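Local structure of Hia (Haemophilus influenzae, 1S7M) at residues A105-G108 with D109-L113; F141-N145 with G146-S150. The protein is a trimeric autotransporter adhesin of the outer membrane, and this piece, the HiaBD1 binding domain, probably takes part in recognising the host cell. All coordinates share one frame; numbering follows the deposited sequence.

Interaction 1. Residues A105-G108 with D109-L113; sequences ATVG and DLRGL
Thr106 and Asp109 hold each other in a capping box at the start of helix 107-111. Following Asp109 outward, its CB lies 3.3 Å from Thr106 O. Next along, Asp109 CG stands 3.1 Å from Thr106 OG1, so the carboxylate crosses the threonine side chain. OD1 stays beside that hydroxyl without a bond of good angle, while Asp109 OD2 accepts from Thr106 N at 2.9 Å, the N-H coming from above the carboxylate plane, 54° out of it, along a nearly straight path. With chi1 at -60°, CG swings back beside the residue's own N, which brings the carboxylate back to the N-terminal end of the helix. OD2 also takes a hydrogen bond from Ser53 OG, and this second grip should help fix the group's rotation.

The return half of the box is Asp109 N to Thr106 OG1, 3.0 Å; a chi1 of 73° tucks the oxygen between the threonine's backbone N and carbonyl carbon, facing the first turn. Thr106 O receives Leu110 N at 3.1 Å, and Val107 O receives Arg111 N. On the flank of the turn, Arg111 runs extended from CG to NE and lays one guanidinium face on Val107, whose CG1 sits over its centre, 3.5 Å above the plane.

Asp101 of the second subunit makes a salt bridge with that guanidinium, and the carbonyls of Val99 and Leu87 of the same neighbour accept from it. Leu110 packs on Leu110 of both other subunits, so this short helix stands at the trimer centre, with strand 114-119 following and Thr85 bonded to its last turn.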
loop_
_atom_site.group_PDB
_atom_site.type_symbol
_atom_site.label_atom_id
_atom_site.label_comp_id
_atom_site.label_asym_id
_atom_site.label_seq_id
_atom_site.Cartn_x
_atom_site.Cartn_y
_atom_site.Cartn_z
ATOM N N ALA A 105 -6.266 4.044 -6.280
ATOM C CA ALA A 105 -5.841 4.439 -4.950
ATOM C C ALA A 105 -4.907 5.665 -5.084
ATOM O O ALA A 105 -4.281 5.866 -6.121
ATOM C CB ALA A 105 -5.127 3.303 -4.279
ATOM N N THR A 106 -4.820 6.465 -4.024
ATOM C CA THR A 106 -3.993 7.679 -4.010
ATOM C C THR A 106 -2.820 7.608 -3.052
ATOM O O THR A 106 -2.751 6.747 -2.177
ATOM C CB THR A 106 -4.808 8.885 -3.554
ATOM O OG1 THR A 106 -5.036 8.759 -2.153
ATOM C CG2 THR A 106 -6.180 8.948 -4.270
ATOM N N VAL A 107 -1.901 8.551 -3.204
ATOM C CA VAL A 107 -0.761 8.640 -2.312
ATOM C C VAL A 107 -1.276 8.843 -0.878
ATOM O O VAL A 107 -0.742 8.306 0.090
ATOM C CB VAL A 107 0.148 9.830 -2.718
ATOM C CG1 VAL A 107 1.258 10.037 -1.657
ATOM C CG2 VAL A 107 0.761 9.555 -4.100
ATOM N N GLY A 108 -2.319 9.641 -0.740
ATOM C CA GLY A 108 -2.875 9.873 0.583
ATOM C C GLY A 108 -3.370 8.602 1.253
ATOM O O GLY A 108 -3.292 8.490 2.469
ATOM N N ASP A 109 -3.907 7.666 0.459
ATOM C CA ASP A 109 -4.394 6.370 0.959
ATOM C C ASP A 109 -3.173 5.606 1.469
ATOM O O ASP A 109 -3.200 5.024 2.555
ATOM C CB ASP A 109 -5.090 5.580 -0.175
ATOM C CG ASP A 109 -6.302 6.325 -0.779
ATOM O OD1 ASP A 109 -6.857 7.218 -0.103
ATOM O OD2 ASP A 109 -6.720 6.000 -1.918
ATOM N N LEU A 110 -2.091 5.619 0.681
ATOM C CA LEU A 110 -0.858 4.952 1.073
ATOM C C LEU A 110 -0.284 5.490 2.372
ATOM O O LEU A 110 0.297 4.736 3.159
ATOM C CB LEU A 110 0.226 5.108 -0.011
ATOM C CG LEU A 110 -0.003 4.519 -1.396
ATOM C CD1 LEU A 110 1.368 4.221 -2.030
ATOM C CD2 LEU A 110 -0.830 3.239 -1.307
ATOM N N ARG A 111 -0.414 6.799 2.576
ATOM C CA ARG A 111 0.120 7.445 3.760
ATOM C C ARG A 111 -0.560 6.952 5.030
ATOM O O ARG A 111 0.030 6.969 6.113
ATOM C CB ARG A 111 0.029 8.976 3.611
ATOM C CG ARG A 111 1.166 9.558 2.726
ATOM C CD ARG A 111 1.018 11.054 2.447
ATOM N NE ARG A 111 2.148 11.529 1.654
ATOM C CZ ARG A 111 2.075 12.487 0.732
ATOM N NH1 ARG A 111 0.927 13.099 0.486
ATOM N NH2 ARG A 111 3.142 12.792 0.005
ATOM N N GLY A 112 -1.791 6.471 4.895
ATOM C CA GLY A 112 -2.465 5.948 6.061
ATOM C C GLY A 112 -2.323 4.439 6.248
ATOM O O GLY A 112 -2.874 3.894 7.193
ATOM N N LEU A 113 -1.586 3.743 5.380
ATOM C CA LEU A 113 -1.482 2.289 5.555
ATOM C C LEU A 113 -0.640 1.886 6.754
ATOM O O LEU A 113 0.371 2.509 7.044
ATOM C CB LEU A 113 -0.917 1.630 4.287
ATOM C CG LEU A 113 -1.797 1.085 3.154
ATOM C CD1 LEU A 113 -3.243 1.530 3.269
ATOM C CD2 LEU A 113 -1.183 1.476 1.807
#

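Interaction 2. Residues F141-N145 with G146-S150; sequences FKSGN and GINVS
Strands 141-143 and 147-150 run antiparallel at 144°, joined by a type II turn from Gly144 to Ile147 whose closing bond, Ile147 N to Gly144 O, spans 2.8 Å. The return bond from Gly144 N to Ile147 O is weak. Gly146, with a positive phi, takes the turn position where a CB would jam against the carbonyl before it.

Beyond this single bridge, a side chain replaces backbone pairing: Ser143 OG receives Val149 N along an almost straight line (177°). The modelled 2.5 Å from Ser143 OG to Val149 N is shorter than such a bond normally is, so its exact length is doubtful. The serine's chi1 of -65° carries the oxygen beside its own backbone N and across to the opposite strand. Val149 points at the first strand and lays its two methyls along it, CG1 against Phe141 CB at 3.7 Å and CG2 against Lys142 O at 3.4 Å. Farther along, where the strands splay, a water bridges the carbonyls of Phe141 and Val149, donating to both.

Val149 also packs on Ile160 and Phe162 of strand 157-164. The Phe141 ring meets Phe141 of each other subunit edge-to-face, and the first strand continues in parallel ladders with neighbouring chains. A tight beta turn leading into strands shared among three subunits fits the Trp ring domain of trimeric autotransporter adhesins.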
loop_
_atom_site.group_PDB
_atom_site.type_symbol
_atom_site.label_atom_id
_atom_site.label_comp_id
_atom_site.label_asym_id
_atom_site.label_seq_id
_atom_site.Cartn_x
_atom_site.Cartn_y
_atom_site.Cartn_z
ATOM N N PHE A 141 13.257 -5.748 18.150
ATOM C CA PHE A 141 13.063 -6.666 19.251
ATOM C C PHE A 141 14.384 -6.712 20.025
ATOM O O PHE A 141 15.423 -7.147 19.500
ATOM C CB PHE A 141 12.649 -8.031 18.703
ATOM C CG PHE A 141 11.357 -7.983 17.913
ATOM C CD1 PHE A 141 11.360 -7.639 16.552
ATOM C CD2 PHE A 141 10.128 -8.193 18.551
ATOM C CE1 PHE A 141 10.151 -7.505 15.839
ATOM C CE2 PHE A 141 8.919 -8.056 17.844
ATOM C CZ PHE A 141 8.930 -7.709 16.485
ATOM N N LYS A 142 14.334 -6.241 21.268
ATOM C CA LYS A 142 15.509 -6.141 22.105
ATOM C C LYS A 142 15.658 -7.154 23.214
ATOM O O LYS A 142 14.685 -7.567 23.849
ATOM C CB LYS A 142 15.596 -4.747 22.727
ATOM C CG LYS A 142 14.958 -3.638 21.895
ATOM C CD LYS A 142 15.639 -2.282 22.088
ATOM C CE LYS A 142 16.027 -2.027 23.536
ATOM N NZ LYS A 142 16.592 -0.659 23.750
ATOM N N SER A 143 16.905 -7.547 23.442
ATOM C CA SER A 143 17.225 -8.475 24.502
ATOM C C SER A 143 17.026 -7.702 25.798
ATOM O O SER A 143 17.203 -6.485 25.849
ATOM C CB SER A 143 18.685 -8.927 24.385
ATOM O OG SER A 143 18.889 -9.667 23.196
ATOM N N GLY A 144 16.641 -8.409 26.842
ATOM C CA GLY A 144 16.439 -7.772 28.127
ATOM C C GLY A 144 17.130 -8.678 29.120
ATOM O O GLY A 144 17.615 -9.750 28.740
ATOM N N ASN A 145 17.165 -8.275 30.387
ATOM C CA ASN A 145 17.848 -9.086 31.375
ATOM C C ASN A 145 17.455 -10.559 31.358
ATOM O O ASN A 145 16.291 -10.919 31.556
ATOM C CB ASN A 145 17.657 -8.521 32.784
ATOM C CG ASN A 145 18.412 -9.331 33.826
ATOM O OD1 ASN A 145 17.815 -10.037 34.638
ATOM N ND2 ASN A 145 19.741 -9.254 33.782
ATOM N N GLY A 146 18.455 -11.399 31.109
ATOM C CA GLY A 146 18.261 -12.830 31.081
ATOM C C GLY A 146 17.763 -13.411 29.784
ATOM O O GLY A 146 17.666 -14.631 29.666
ATOM N N ILE A 147 17.432 -12.568 28.805
ATOM C CA ILE A 147 16.926 -13.091 27.538
ATOM C C ILE A 147 17.673 -12.508 26.350
ATOM O O ILE A 147 17.888 -11.303 26.275
ATOM C CB ILE A 147 15.426 -12.794 27.385
ATOM C CG1 ILE A 147 14.657 -13.396 28.570
ATOM C CG2 ILE A 147 14.912 -13.366 26.078
ATOM C CD1 ILE A 147 13.133 -13.208 28.488
ATOM N N ASN A 148 18.105 -13.370 25.436
ATOM C CA ASN A 148 18.819 -12.883 24.262
ATOM C C ASN A 148 17.934 -12.951 23.034
ATOM O O ASN A 148 17.440 -14.008 22.670
ATOM C CB ASN A 148 20.117 -13.664 24.024
ATOM C CG ASN A 148 21.236 -13.240 24.975
ATOM O OD1 ASN A 148 21.287 -12.082 25.429
ATOM N ND2 ASN A 148 22.149 -14.173 25.269
ATOM N N VAL A 149 17.741 -11.799 22.409
ATOM C CA VAL A 149 16.880 -11.706 21.235
ATOM C C VAL A 149 17.703 -11.431 19.974
ATOM O O VAL A 149 18.327 -10.377 19.853
ATOM C CB VAL A 149 15.828 -10.575 21.429
ATOM C CG1 VAL A 149 14.815 -10.617 20.324
ATOM C CG2 VAL A 149 15.165 -10.717 22.789
ATOM N N SER A 150 17.683 -12.373 19.033
ATOM C CA SER A 150 18.459 -12.221 17.791
ATOM C C SER A 150 17.653 -12.476 16.529
ATOM O O SER A 150 16.668 -13.219 16.551
ATOM C CB SER A 150 19.672 -13.169 17.795
ATOM O OG SER A 150 19.238 -14.521 17.766
HETATM O O HOH W 1 17.904 -7.768 20.071
#

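How the interactions relate
From the N terminus, the chain passes the four-stranded sheet between residues 10 and 43 and the region around helix 70-77 before reaching interaction 1, which sets the first turn of helix 107-111. Strands 114-119 and 129-134 come next; strand 138-143 then leads into interaction 2, where the chain doubles back into strand 147-154. The two contacts lie in series, neither nested nor crossed, and each closes only a local turn. The centres of interaction 1 and interaction 2 are about 35 Å apart. Between interaction 1 and interaction 2 the nearest atoms are about 16 Å apart. Both meet the two other subunits, one through a central helix and the other through strands, so they mark two levels of the same trimer.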